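Local coordinates for protein aspartate carbamoyltransferase (PDB 7K46) that probably catalyses transfer of the carbamoyl group from carbamoyl phosphate to aspartate, an early step in pyrimidine synthesis, at residues G51-P56 against Y106-V111; L57-S62 against L112-E117; T95-I100 against M124-H129; N136-H141 against K172-H177. All blocks are in the same frame, centred on the assembly; numbering follows the deposited sequence.

Contact 1 (G51-P56 against Y106-V111)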
loop_
_atom_site.group_PDB
_atom_site.type_symbol
_atom_site.label_atom_id
_atom_site.label_comp_id
_atom_site.label_asym_id
_atom_site.label_seq_id
_atom_site.Cartn_x
_atom_site.Cartn_y
_atom_site.Cartn_z
ATOM N N GLY A 51 -10.738 -6.454 11.585
ATOM C CA GLY A 51 -11.647 -5.334 11.464
ATOM C C GLY A 51 -11.170 -4.026 12.069
ATOM O O GLY A 51 -11.912 -3.038 12.012
ATOM N N ARG A 52 -9.974 -3.982 12.655
ATOM C CA ARG A 52 -9.398 -2.741 13.152
ATOM C C ARG A 52 -8.392 -2.206 12.137
ATOM O O ARG A 52 -7.714 -2.971 11.452
ATOM C CB ARG A 52 -8.711 -2.942 14.508
ATOM C CG ARG A 52 -9.545 -3.720 15.527
ATOM C CD ARG A 52 -10.917 -3.091 15.783
ATOM N NE ARG A 52 -11.780 -4.047 16.477
ATOM C CZ ARG A 52 -13.084 -4.189 16.279
ATOM N NH1 ARG A 52 -13.750 -3.405 15.446
ATOM N NH2 ARG A 52 -13.739 -5.148 16.935
ATOM N N VAL A 53 -8.291 -0.881 12.057
ATOM C CA VAL A 53 -7.558 -0.209 10.985
ATOM C C VAL A 53 -6.433 0.631 11.579
ATOM O O VAL A 53 -6.668 1.449 12.472
ATOM C CB VAL A 53 -8.498 0.677 10.149
ATOM C CG1 VAL A 53 -7.688 1.606 9.216
ATOM C CG2 VAL A 53 -9.469 -0.197 9.360
ATOM N N MET A 54 -5.223 0.441 11.057
ATOM C CA MET A 54 -4.083 1.299 11.338
ATOM C C MET A 54 -3.847 2.195 10.129
ATOM O O MET A 54 -3.849 1.708 8.990
ATOM C CB MET A 54 -2.824 0.457 11.605
ATOM C CG MET A 54 -1.493 1.246 11.487
ATOM S SD MET A 54 -0.030 0.169 11.542
ATOM C CE MET A 54 -0.012 -0.264 13.282
ATOM N N THR A 55 -3.622 3.490 10.367
ATOM C CA THR A 55 -3.094 4.360 9.314
ATOM C C THR A 55 -1.732 4.897 9.729
ATOM O O THR A 55 -1.641 5.656 10.714
ATOM C CB THR A 55 -4.020 5.538 8.984
ATOM O OG1 THR A 55 -5.294 5.054 8.555
ATOM C CG2 THR A 55 -3.410 6.363 7.850
ATOM N N PRO A 56 -0.665 4.581 9.000
ATOM C CA PRO A 56 0.608 5.277 9.211
ATOM C C PRO A 56 0.637 6.591 8.451
ATOM O O PRO A 56 0.146 6.695 7.321
ATOM C CB PRO A 56 1.651 4.295 8.646
ATOM C CG PRO A 56 0.857 3.035 8.251
ATOM C CD PRO A 56 -0.539 3.507 8.007
ATOM N N TYR A 106 -11.760 7.131 10.127
ATOM C CA TYR A 106 -11.916 5.736 9.751
ATOM C C TYR A 106 -10.948 4.784 10.450
ATOM O O TYR A 106 -11.070 3.570 10.250
ATOM C CB TYR A 106 -11.783 5.596 8.215
ATOM C CG TYR A 106 -10.398 5.932 7.743
ATOM C CD1 TYR A 106 -9.377 4.985 7.822
ATOM C CD2 TYR A 106 -10.089 7.205 7.264
ATOM C CE1 TYR A 106 -8.082 5.281 7.427
ATOM C CE2 TYR A 106 -8.785 7.518 6.866
ATOM C CZ TYR A 106 -7.787 6.544 6.959
ATOM O OH TYR A 106 -6.488 6.817 6.579
ATOM N N SER A 107 -9.998 5.278 11.253
ATOM C CA SER A 107 -8.927 4.466 11.827
ATOM C C SER A 107 -9.205 4.117 13.288
ATOM O O SER A 107 -9.957 4.803 13.986
ATOM C CB SER A 107 -7.571 5.191 11.763
ATOM O OG SER A 107 -7.190 5.545 10.444
ATOM N N ASP A 108 -8.547 3.051 13.749
ATOM C CA ASP A 108 -8.497 2.694 15.163
ATOM C C ASP A 108 -7.182 3.075 15.830
ATOM O O ASP A 108 -7.151 3.254 17.048
ATOM C CB ASP A 108 -8.709 1.188 15.340
ATOM C CG ASP A 108 -10.085 0.747 14.895
ATOM O OD1 ASP A 108 -11.038 0.832 15.705
ATOM O OD2 ASP A 108 -10.211 0.357 13.719
ATOM N N VAL A 109 -6.094 3.154 15.073
ATOM C CA VAL A 109 -4.795 3.520 15.626
ATOM C C VAL A 109 -4.022 4.250 14.539
ATOM O O VAL A 109 -4.110 3.904 13.355
ATOM C CB VAL A 109 -4.023 2.286 16.167
ATOM C CG1 VAL A 109 -3.715 1.275 15.057
ATOM C CG2 VAL A 109 -2.727 2.718 16.899
ATOM N N LEU A 110 -3.294 5.295 14.941
ATOM C CA LEU A 110 -2.451 6.054 14.032
ATOM C C LEU A 110 -0.990 5.802 14.381
ATOM O O LEU A 110 -0.656 5.550 15.542
ATOM C CB LEU A 110 -2.752 7.560 14.123
ATOM C CG LEU A 110 -4.214 8.026 14.114
ATOM C CD1 LEU A 110 -4.271 9.557 14.003
ATOM C CD2 LEU A 110 -4.955 7.394 12.960
ATOM N N VAL A 111 -0.119 5.847 13.368
ATOM C CA VAL A 111 1.330 5.750 13.571
ATOM C C VAL A 111 1.954 6.979 12.925
ATOM O O VAL A 111 1.906 7.124 11.697
ATOM C CB VAL A 111 1.926 4.459 12.980
ATOM C CG1 VAL A 111 3.437 4.375 13.281
ATOM C CG2 VAL A 111 1.197 3.209 13.508
HETATM O O HOH W 1 -13.238 -0.448 14.584
#
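Asp-108 CG and Thr-55 OG1 both lie beside the backbone N of their own residue (chi1 -64° and -59°). This carries Asp-108 OD2 to the backbone of Val-53, and Thr-55 OG1 to the hydroxyls of Tyr-106 and Ser-107. The two segments form the leading half of the central parallel strand pair 53-58 and 109-113 in the carbamoyl phosphate domain. Val-53 N gives a hydrogen bond to Asp-108 OD2 (2.8 Å), meeting the oxygen on its anti side. Val-53 O is gripped twice, by Asp-108 N at 2.8 Å and by Val-109 N at 3.2 Å. The Val-109 bond is the first of the parallel ladder, which goes on with Thr-55 N to Val-109 O and Val-111 N to Thr-55 O. Met-54 shares a sheet face, under helix 63-74, with Val-109 and Val-111. It lays CB against Val-109 CG1 and bends at its end, bringing CE to 3.7 Å from Val-111 CG2. At the N-terminal end of the pair, Asp-108 OD2 also makes a salt bridge with Arg-75 of the second subunit, and Arg-52 NH2 bonds to Gly-43 O of that subunit. A water joins Arg-52 NH1 to Asp-108 OD1. Val-53 CG1 meets the Tyr-106 ring edge at CD1. Thr-55 OG1 lies 2.7 Å from Ser-107 OG, which is also hydrogen-bonded to Leu-103 O. Tyr-106 crosses Thr-55 at about a right angle, its OH hydrogen-bonded to Thr-55 OG1 at 2.9 Å.

Contact 2 (L57-S62 against L112-E117)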
loop_
_atom_site.group_PDB
_atom_site.type_symbol
_atom_site.label_atom_id
_atom_site.label_comp_id
_atom_site.label_asym_id
_atom_site.label_seq_id
_atom_site.Cartn_x
_atom_site.Cartn_y
_atom_site.Cartn_z
ATOM N N LEU A 57 1.221 7.602 9.090
ATOM C CA LEU A 57 1.378 8.928 8.499
ATOM C C LEU A 57 2.852 9.279 8.658
ATOM O O LEU A 57 3.280 9.706 9.735
ATOM C CB LEU A 57 0.461 9.954 9.171
ATOM C CG LEU A 57 0.320 11.305 8.464
ATOM C CD1 LEU A 57 -0.436 11.145 7.135
ATOM C CD2 LEU A 57 -0.366 12.318 9.375
ATOM N N PHE A 58 3.634 9.068 7.598
ATOM C CA PHE A 58 5.089 9.163 7.668
ATOM C C PHE A 58 5.542 10.347 6.824
ATOM O O PHE A 58 5.445 10.322 5.591
ATOM C CB PHE A 58 5.747 7.858 7.211
ATOM C CG PHE A 58 5.905 6.836 8.309
ATOM C CD1 PHE A 58 4.822 6.457 9.094
ATOM C CD2 PHE A 58 7.139 6.235 8.541
ATOM C CE1 PHE A 58 4.968 5.510 10.109
ATOM C CE2 PHE A 58 7.296 5.290 9.555
ATOM C CZ PHE A 58 6.212 4.921 10.334
ATOM N N PHE A 59 6.002 11.400 7.495
ATOM C CA PHE A 59 6.499 12.589 6.819
ATOM C C PHE A 59 7.967 12.473 6.442
ATOM O O PHE A 59 8.468 13.300 5.672
ATOM C CB PHE A 59 6.285 13.827 7.696
ATOM C CG PHE A 59 4.843 14.241 7.809
ATOM C CD1 PHE A 59 3.997 13.614 8.711
ATOM C CD2 PHE A 59 4.334 15.256 7.011
ATOM C CE1 PHE A 59 2.669 13.986 8.816
ATOM C CE2 PHE A 59 3.002 15.635 7.117
ATOM C CZ PHE A 59 2.172 14.994 8.024
ATOM N N GLU A 60 8.665 11.487 6.980
ATOM C CA GLU A 60 10.006 11.145 6.544
ATOM C C GLU A 60 10.045 9.647 6.277
ATOM O O GLU A 60 9.306 8.874 6.889
ATOM C CB GLU A 60 11.060 11.546 7.590
ATOM C CG GLU A 60 10.731 11.118 9.009
ATOM C CD GLU A 60 11.829 11.478 9.992
ATOM O OE1 GLU A 60 12.691 12.306 9.614
ATOM O OE2 GLU A 60 11.831 10.937 11.130
ATOM N N ASP A 61 10.891 9.248 5.340
ATOM C CA ASP A 61 11.003 7.837 5.006
ATOM C C ASP A 61 11.692 7.081 6.134
ATOM O O ASP A 61 12.738 7.503 6.631
ATOM C CB ASP A 61 11.783 7.660 3.705
ATOM C CG ASP A 61 11.008 8.136 2.492
ATOM O OD1 ASP A 61 9.818 8.494 2.646
ATOM O OD2 ASP A 61 11.588 8.143 1.386
ATOM N N SER A 62 11.092 5.963 6.548
ATOM C CA SER A 62 11.779 4.988 7.397
ATOM C C SER A 62 11.095 3.650 7.117
ATOM O O SER A 62 10.244 3.195 7.885
ATOM C CB SER A 62 11.743 5.337 8.886
ATOM O OG SER A 62 12.412 4.335 9.652
ATOM N N LEU A 112 2.552 7.857 13.738
ATOM C CA LEU A 112 3.083 9.132 13.260
ATOM C C LEU A 112 4.610 9.126 13.257
ATOM O O LEU A 112 5.246 8.858 14.288
ATOM C CB LEU A 112 2.583 10.305 14.112
ATOM C CG LEU A 112 3.146 11.666 13.673
ATOM C CD1 LEU A 112 2.562 12.082 12.309
ATOM C CD2 LEU A 112 2.902 12.747 14.726
ATOM N N ARG A 113 5.189 9.454 12.107
ATOM C CA ARG A 113 6.627 9.670 11.965
ATOM C C ARG A 113 6.844 11.069 11.398
ATOM O O ARG A 113 6.531 11.335 10.229
ATOM C CB ARG A 113 7.244 8.601 11.067
ATOM C CG ARG A 113 8.705 8.819 10.759
ATOM C CD ARG A 113 9.588 8.226 11.833
ATOM N NE ARG A 113 11.001 8.364 11.499
ATOM C CZ ARG A 113 11.938 7.480 11.823
ATOM N NH1 ARG A 113 11.646 6.372 12.491
ATOM N NH2 ARG A 113 13.202 7.710 11.457
ATOM N N HIS A 114 7.369 11.962 12.231
ATOM C CA HIS A 114 7.619 13.349 11.861
ATOM C C HIS A 114 8.872 13.789 12.600
ATOM O O HIS A 114 9.056 13.427 13.763
ATOM C CB HIS A 114 6.429 14.239 12.244
ATOM C CG HIS A 114 6.415 15.577 11.570
ATOM N ND1 HIS A 114 7.355 16.554 11.827
ATOM C CD2 HIS A 114 5.551 16.113 10.673
ATOM C CE1 HIS A 114 7.080 17.626 11.104
ATOM N NE2 HIS A 114 5.993 17.384 10.392
ATOM N N ALA A 115 9.736 14.554 11.929
ATOM C CA ALA A 115 10.985 14.957 12.573
ATOM C C ALA A 115 10.755 15.902 13.751
ATOM O O ALA A 115 11.572 15.938 14.680
ATOM C CB ALA A 115 11.927 15.609 11.558
ATOM N N LYS A 116 9.667 16.673 13.740
ATOM C CA LYS A 116 9.461 17.719 14.742
ATOM C C LYS A 116 8.654 17.191 15.923
ATOM O O LYS A 116 7.567 16.640 15.740
ATOM C CB LYS A 116 8.737 18.917 14.127
ATOM C CG LYS A 116 9.477 19.574 12.973
ATOM C CD LYS A 116 10.811 20.133 13.429
ATOM C CE LYS A 116 11.447 21.007 12.357
ATOM N NZ LYS A 116 12.734 21.604 12.824
ATOM N N GLU A 117 9.172 17.389 17.142
ATOM C CA GLU A 117 8.394 16.999 18.316
ATOM C C GLU A 117 7.078 17.772 18.388
ATOM O O GLU A 117 6.076 17.244 18.892
ATOM C CB GLU A 117 9.223 17.196 19.594
ATOM C CG GLU A 117 9.627 18.627 19.861
ATOM C CD GLU A 117 10.667 18.761 20.970
ATOM O OE1 GLU A 117 10.687 17.928 21.902
ATOM O OE2 GLU A 117 11.471 19.713 20.898
#
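Leu-57 and Phe-58 pair with Leu-112 and Arg-113 at the C-terminal end of the parallel sheet, where alpha/beta folds commonly place their binding sites. The loop after strand 53-58 leads into the Ser-x-Arg-Thr carbamoyl phosphate motif at the start of helix 63-74, so this end probably borders the substrate site. Arg-113 N gives an almost straight hydrogen bond to Leu-57 O (3.1 Å). Phe-59 N closes the ladder on Arg-113 O at 2.8 Å. Arg-113 carries most of the side-chain contact. Its CB sits over the centre of the Phe-58 ring, a CH-pi contact 3.5 Å from the centroid. The chain runs with CG anti to the backbone N, then bends at chi2 (86°), which turns the guanidinium to Glu-60 and Ser-62. NE forms a salt bridge with Glu-60 OE2 at 2.7 Å, tilted out of both flat groups, whose planes stand 55° apart. Ala-134 O holds NH1, and CB of Ser-62, the helix N-cap, lies over one guanidinium face. On the other sheet face, the side chains of Leu-57 and Leu-112 run side by side, and helix 96-104 packs against Leu-57. Phe-59 CE1 touches Leu-112 CD1. His-114 ND1 accepts from Lys-116 N. The Phe-59 and His-114 rings are an oblique pair, planes at 52°; His-114 CD2 lies over one face of the Phe-59 ring, 3.5 Å from Phe-59 CG.

Contact 3 (T95-I100 against M124-H129)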
loop_
_atom_site.group_PDB
_atom_site.type_symbol
_atom_site.label_atom_id
_atom_site.label_comp_id
_atom_site.label_asym_id
_atom_site.label_seq_id
_atom_site.Cartn_x
_atom_site.Cartn_y
_atom_site.Cartn_z
ATOM N N THR A 95 -3.576 21.811 7.406
ATOM C CA THR A 95 -2.887 21.659 8.684
ATOM C C THR A 95 -2.702 20.186 9.036
ATOM O O THR A 95 -3.477 19.315 8.622
ATOM C CB THR A 95 -3.667 22.349 9.803
ATOM O OG1 THR A 95 -4.939 21.706 9.953
ATOM C CG2 THR A 95 -3.865 23.816 9.487
ATOM N N LEU A 96 -1.649 19.903 9.811
ATOM C CA LEU A 96 -1.457 18.546 10.314
ATOM C C LEU A 96 -2.649 18.107 11.152
ATOM O O LEU A 96 -3.070 16.944 11.086
ATOM C CB LEU A 96 -0.167 18.463 11.136
ATOM C CG LEU A 96 0.049 17.154 11.916
ATOM C CD1 LEU A 96 0.163 15.968 10.975
ATOM C CD2 LEU A 96 1.273 17.254 12.819
ATOM N N GLN A 97 -3.221 19.036 11.926
ATOM C CA GLN A 97 -4.400 18.723 12.727
ATOM C C GLN A 97 -5.541 18.213 11.857
ATOM O O GLN A 97 -6.175 17.204 12.184
ATOM C CB GLN A 97 -4.847 19.955 13.520
ATOM C CG GLN A 97 -3.904 20.344 14.667
ATOM C CD GLN A 97 -2.803 21.313 14.242
ATOM O OE1 GLN A 97 -2.422 21.379 13.067
ATOM N NE2 GLN A 97 -2.287 22.072 15.207
ATOM N N ASP A 98 -5.824 18.901 10.743
ATOM C CA ASP A 98 -6.912 18.450 9.877
ATOM C C ASP A 98 -6.614 17.088 9.277
ATOM O O ASP A 98 -7.530 16.280 9.075
ATOM C CB ASP A 98 -7.177 19.465 8.763
ATOM C CG ASP A 98 -7.979 20.662 9.245
ATOM O OD1 ASP A 98 -8.376 20.678 10.437
ATOM O OD2 ASP A 98 -8.205 21.588 8.437
ATOM N N THR A 99 -5.341 16.809 8.983
ATOM C CA THR A 99 -4.989 15.493 8.463
ATOM C C THR A 99 -5.245 14.411 9.504
ATOM O O THR A 99 -5.782 13.343 9.177
ATOM C CB THR A 99 -3.532 15.480 8.009
ATOM O OG1 THR A 99 -3.364 16.441 6.957
ATOM C CG2 THR A 99 -3.147 14.088 7.497
ATOM N N ILE A 100 -4.861 14.670 10.760
ATOM C CA ILE A 100 -5.123 13.722 11.843
ATOM C C ILE A 100 -6.620 13.452 11.969
ATOM O O ILE A 100 -7.050 12.299 12.095
ATOM C CB ILE A 100 -4.525 14.245 13.165
ATOM C CG1 ILE A 100 -2.991 14.305 13.067
ATOM C CG2 ILE A 100 -4.985 13.392 14.367
ATOM C CD1 ILE A 100 -2.320 12.938 12.858
ATOM N N MET A 124 -1.615 14.881 18.874
ATOM C CA MET A 124 -2.322 14.449 20.074
ATOM C C MET A 124 -3.308 15.497 20.576
ATOM O O MET A 124 -4.239 15.145 21.304
ATOM C CB MET A 124 -1.314 14.073 21.162
ATOM C CG MET A 124 -0.554 12.782 20.802
ATOM S SD MET A 124 0.416 12.114 22.166
ATOM C CE MET A 124 1.352 13.565 22.648
ATOM N N SER A 125 -3.145 16.765 20.184
ATOM C CA SER A 125 -4.079 17.798 20.624
ATOM C C SER A 125 -5.475 17.613 20.031
ATOM O O SER A 125 -6.438 18.166 20.574
ATOM C CB SER A 125 -3.543 19.193 20.272
ATOM O OG SER A 125 -3.847 19.572 18.931
ATOM N N VAL A 126 -5.605 16.874 18.928
ATOM C CA VAL A 126 -6.904 16.661 18.297
ATOM C C VAL A 126 -7.253 15.194 18.103
ATOM O O VAL A 126 -8.428 14.878 17.847
ATOM C CB VAL A 126 -6.988 17.399 16.938
ATOM C CG1 VAL A 126 -6.801 18.908 17.109
ATOM C CG2 VAL A 126 -5.989 16.807 15.927
ATOM N N ALA A 127 -6.303 14.261 18.180
ATOM C CA ALA A 127 -6.598 12.871 17.858
ATOM C C ALA A 127 -7.608 12.276 18.831
ATOM O O ALA A 127 -7.605 12.585 20.025
ATOM C CB ALA A 127 -5.318 12.036 17.872
ATOM N N THR A 128 -8.494 11.426 18.310
ATOM C CA THR A 128 -9.427 10.694 19.153
ATOM C C THR A 128 -9.083 9.215 19.261
ATOM O O THR A 128 -9.744 8.497 20.008
ATOM C CB THR A 128 -10.868 10.837 18.639
ATOM O OG1 THR A 128 -10.956 10.277 17.327
ATOM C CG2 THR A 128 -11.280 12.317 18.590
ATOM N N HIS A 129 -8.082 8.741 18.536
ATOM C CA HIS A 129 -7.603 7.377 18.652
ATOM C C HIS A 129 -6.135 7.409 19.059
ATOM O O HIS A 129 -5.468 8.442 18.915
ATOM C CB HIS A 129 -7.777 6.608 17.331
ATOM C CG HIS A 129 -9.208 6.443 16.920
ATOM N ND1 HIS A 129 -9.832 7.297 16.036
ATOM C CD2 HIS A 129 -10.152 5.560 17.322
ATOM C CE1 HIS A 129 -11.092 6.929 15.888
ATOM N NE2 HIS A 129 -11.312 5.877 16.656
HETATM O O HOH W 2 -4.398 22.055 17.762
#
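Val-126, Ile-100 and Gln-97 make most of this small contact. Val-126 faces helix 96-104 with both methyls. Its CG2 lies between its own backbone N and carbonyl carbon, which directs it at the helix surface, 3.8 Å from Gln-97 O and 3.9 Å from Ile-100 CG2. Its CG1 meets Gln-97 CG at 4.1 Å, where the two side chains cross at about a right angle. The CB of Ile-100 is directed toward the other segment. Ile-100 CG2, anti to the backbone N, touches both Val-126 and Ala-127, reaching Ala-127 CB at 3.8 Å. The two helices, 96-104 and 117-126, flank strand 109-113 in the chain and pack on the same face of the parallel sheet, an alpha/beta layer in the carbamoyl phosphate domain. The contact joins the start of the first helix to the end of the second. Leu-96 and Ile-100 also reach Leu-57 of the sheet, and Ile-100 reaches Ala-123. Ser-125 OG is bonded to Gln-122 O in its own helix. Gln-97 bends at chi2 (90°), which brings NE2 to a water shared with Ser-125. The water donates to Ser-125 OG at 2.8 Å and accepts a weak bond from Gln-97 NE2 at 3.3 Å.

Contact 4 (N136-H141 against K172-H177)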
loop_
_atom_site.group_PDB
_atom_site.type_symbol
_atom_site.label_atom_id
_atom_site.label_comp_id
_atom_site.label_asym_id
_atom_site.label_seq_id
_atom_site.Cartn_x
_atom_site.Cartn_y
_atom_site.Cartn_z
ATOM N N ASN A 136 11.090 10.674 16.359
ATOM C CA ASN A 136 11.210 12.070 15.951
ATOM C C ASN A 136 12.621 12.569 16.256
ATOM O O ASN A 136 13.462 11.840 16.803
ATOM C CB ASN A 136 10.115 12.943 16.594
ATOM C CG ASN A 136 10.170 12.976 18.123
ATOM O OD1 ASN A 136 11.236 12.873 18.738
ATOM N ND2 ASN A 136 9.001 13.158 18.741
ATOM N N GLY A 137 12.880 13.821 15.866
ATOM C CA GLY A 137 14.195 14.426 16.007
ATOM C C GLY A 137 14.566 14.805 17.426
ATOM O O GLY A 137 15.728 15.149 17.669
ATOM N N ALA A 138 13.612 14.767 18.357
ATOM C CA ALA A 138 13.921 14.930 19.774
ATOM C C ALA A 138 14.438 13.644 20.411
ATOM O O ALA A 138 14.756 13.640 21.606
ATOM C CB ALA A 138 12.685 15.421 20.528
ATOM N N GLY A 139 14.537 12.560 19.649
ATOM C CA GLY A 139 15.049 11.314 20.179
ATOM C C GLY A 139 14.015 10.423 20.830
ATOM O O GLY A 139 14.389 9.415 21.443
ATOM N N GLU A 140 12.729 10.756 20.725
ATOM C CA GLU A 140 11.677 9.900 21.263
ATOM C C GLU A 140 11.273 8.894 20.191
ATOM O O GLU A 140 10.622 9.241 19.196
ATOM C CB GLU A 140 10.495 10.729 21.758
ATOM C CG GLU A 140 10.867 11.660 22.928
ATOM C CD GLU A 140 11.216 10.917 24.220
ATOM O OE1 GLU A 140 10.932 9.702 24.326
ATOM O OE2 GLU A 140 11.775 11.561 25.137
ATOM N N HIS A 141 11.676 7.646 20.395
ATOM C CA HIS A 141 11.428 6.554 19.455
ATOM C C HIS A 141 11.056 5.357 20.321
ATOM O O HIS A 141 11.855 4.433 20.509
ATOM C CB HIS A 141 12.674 6.305 18.598
ATOM C CG HIS A 141 12.456 5.452 17.381
ATOM N ND1 HIS A 141 11.358 4.634 17.214
ATOM C CD2 HIS A 141 13.230 5.269 16.280
ATOM C CE1 HIS A 141 11.454 3.999 16.057
ATOM N NE2 HIS A 141 12.583 4.365 15.471
ATOM N N LYS A 172 24.989 14.180 19.067
ATOM C CA LYS A 172 23.813 14.464 18.260
ATOM C C LYS A 172 22.804 13.320 18.238
ATOM O O LYS A 172 21.668 13.531 17.797
ATOM C CB LYS A 172 24.235 14.820 16.826
ATOM C CG LYS A 172 25.081 16.104 16.758
ATOM C CD LYS A 172 25.196 16.671 15.340
ATOM C CE LYS A 172 26.139 15.860 14.455
ATOM N NZ LYS A 172 27.554 15.870 14.946
ATOM N N GLY A 173 23.178 12.130 18.711
ATOM C CA GLY A 173 22.295 10.977 18.669
ATOM C C GLY A 173 21.264 11.001 19.777
ATOM O O GLY A 173 21.416 10.309 20.790
ATOM N N ARG A 174 20.209 11.799 19.602
ATOM C CA ARG A 174 19.259 12.008 20.689
ATOM C C ARG A 174 18.454 10.751 20.994
ATOM O O ARG A 174 17.957 10.611 22.114
ATOM C CB ARG A 174 18.317 13.179 20.366
ATOM C CG ARG A 174 19.019 14.532 20.264
ATOM C CD ARG A 174 18.014 15.692 20.188
ATOM N NE ARG A 174 17.297 15.884 21.444
ATOM C CZ ARG A 174 16.393 16.831 21.657
ATOM N NH1 ARG A 174 16.083 17.712 20.719
ATOM N NH2 ARG A 174 15.785 16.894 22.840
ATOM N N THR A 175 18.295 9.844 20.025
ATOM C CA THR A 175 17.591 8.603 20.323
ATOM C C THR A 175 18.380 7.761 21.323
ATOM O O THR A 175 17.795 7.116 22.207
ATOM C CB THR A 175 17.328 7.835 19.025
ATOM O OG1 THR A 175 16.524 8.652 18.160
ATOM C CG2 THR A 175 16.584 6.543 19.314
ATOM N N VAL A 176 19.716 7.795 21.224
ATOM C CA VAL A 176 20.557 7.108 22.202
ATOM C C VAL A 176 20.514 7.802 23.563
ATOM O O VAL A 176 20.622 7.136 24.602
ATOM C CB VAL A 176 21.999 6.988 21.665
ATOM C CG1 VAL A 176 22.902 6.321 22.689
ATOM C CG2 VAL A 176 21.999 6.170 20.392
ATOM N N HIS A 177 20.374 9.134 23.597
ATOM C CA HIS A 177 20.126 9.812 24.872
ATOM C C HIS A 177 18.936 9.193 25.586
ATOM O O HIS A 177 18.991 8.907 26.787
ATOM C CB HIS A 177 19.841 11.302 24.678
ATOM C CG HIS A 177 20.914 12.063 23.969
ATOM N ND1 HIS A 177 20.770 13.396 23.643
ATOM C CD2 HIS A 177 22.136 11.692 23.516
ATOM C CE1 HIS A 177 21.860 13.815 23.022
ATOM N NE2 HIS A 177 22.699 12.799 22.924
HETATM O O HOH W 3 13.906 9.237 17.215
HETATM O O HOH W 4 17.101 18.065 18.187
#
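Gly-139 ends a type I turn begun by Asn-136 and packs against the first turn of helix 174-186. Its phi is positive (87°). Gly-139 CA is 3.7 Å from Thr-175 CA and 3.5 Å from Arg-174 C. The backbones meet through two CA-H...O contacts, from Gly-139 CA to Arg-174 O and from Thr-175 CA to Gly-139 O (3.5 Å, 172° at the hydrogen). Within the turn, Asn-136 OD1 accepts from Glu-140 N and, weakly, from Ala-138 N. Arg-174 reaches over the turn. Bent at chi3 (69°), it sets CD 3.4 Å from Gly-137 O and one guanidinium face over Ala-138 O. A water accepts from Arg-174 NH1 and donates to Gly-137 O. Thr-175 CG2 touches His-141 CB at 4.0 Å, while Thr-175 OG1 shares a water with Asn-136 O. His-141 is the N-cap of helix 142-156 and opens a His-Pro-Thr-Gln sequence, a carbamoyltransferase signature. The contact thus joins a loop of the carbamoyl phosphate domain to a helix start of the aspartate domain. As in relatives, the active site probably lies between these two domains and is completed by a neighbouring subunit of the trimer.

The chain enters contact 1 at 51-56 and runs straight into contact 2 at 57-62 along one strand. Contact 3 opens at 95-100. Strand 109-113 then returns, and 106-111 and 112-117 close contacts 1 and 2 in turn. These two loops cross, and contact 3, closed by 124-129, crosses both. The three bind sheet and helices of the carbamoyl phosphate domain: Val-111 O and Leu-57 N, a probable hydrogen bond, link contacts 1 and 2, and Leu-110 packs on Ile-100. Contact 4 opens at 136-141 and closes at 172-177 in the aspartate domain, in series with the others. It touches contact 2, where Gly-137 N is probably hydrogen-bonded to Ala-115 O, but not contacts 1 or 3.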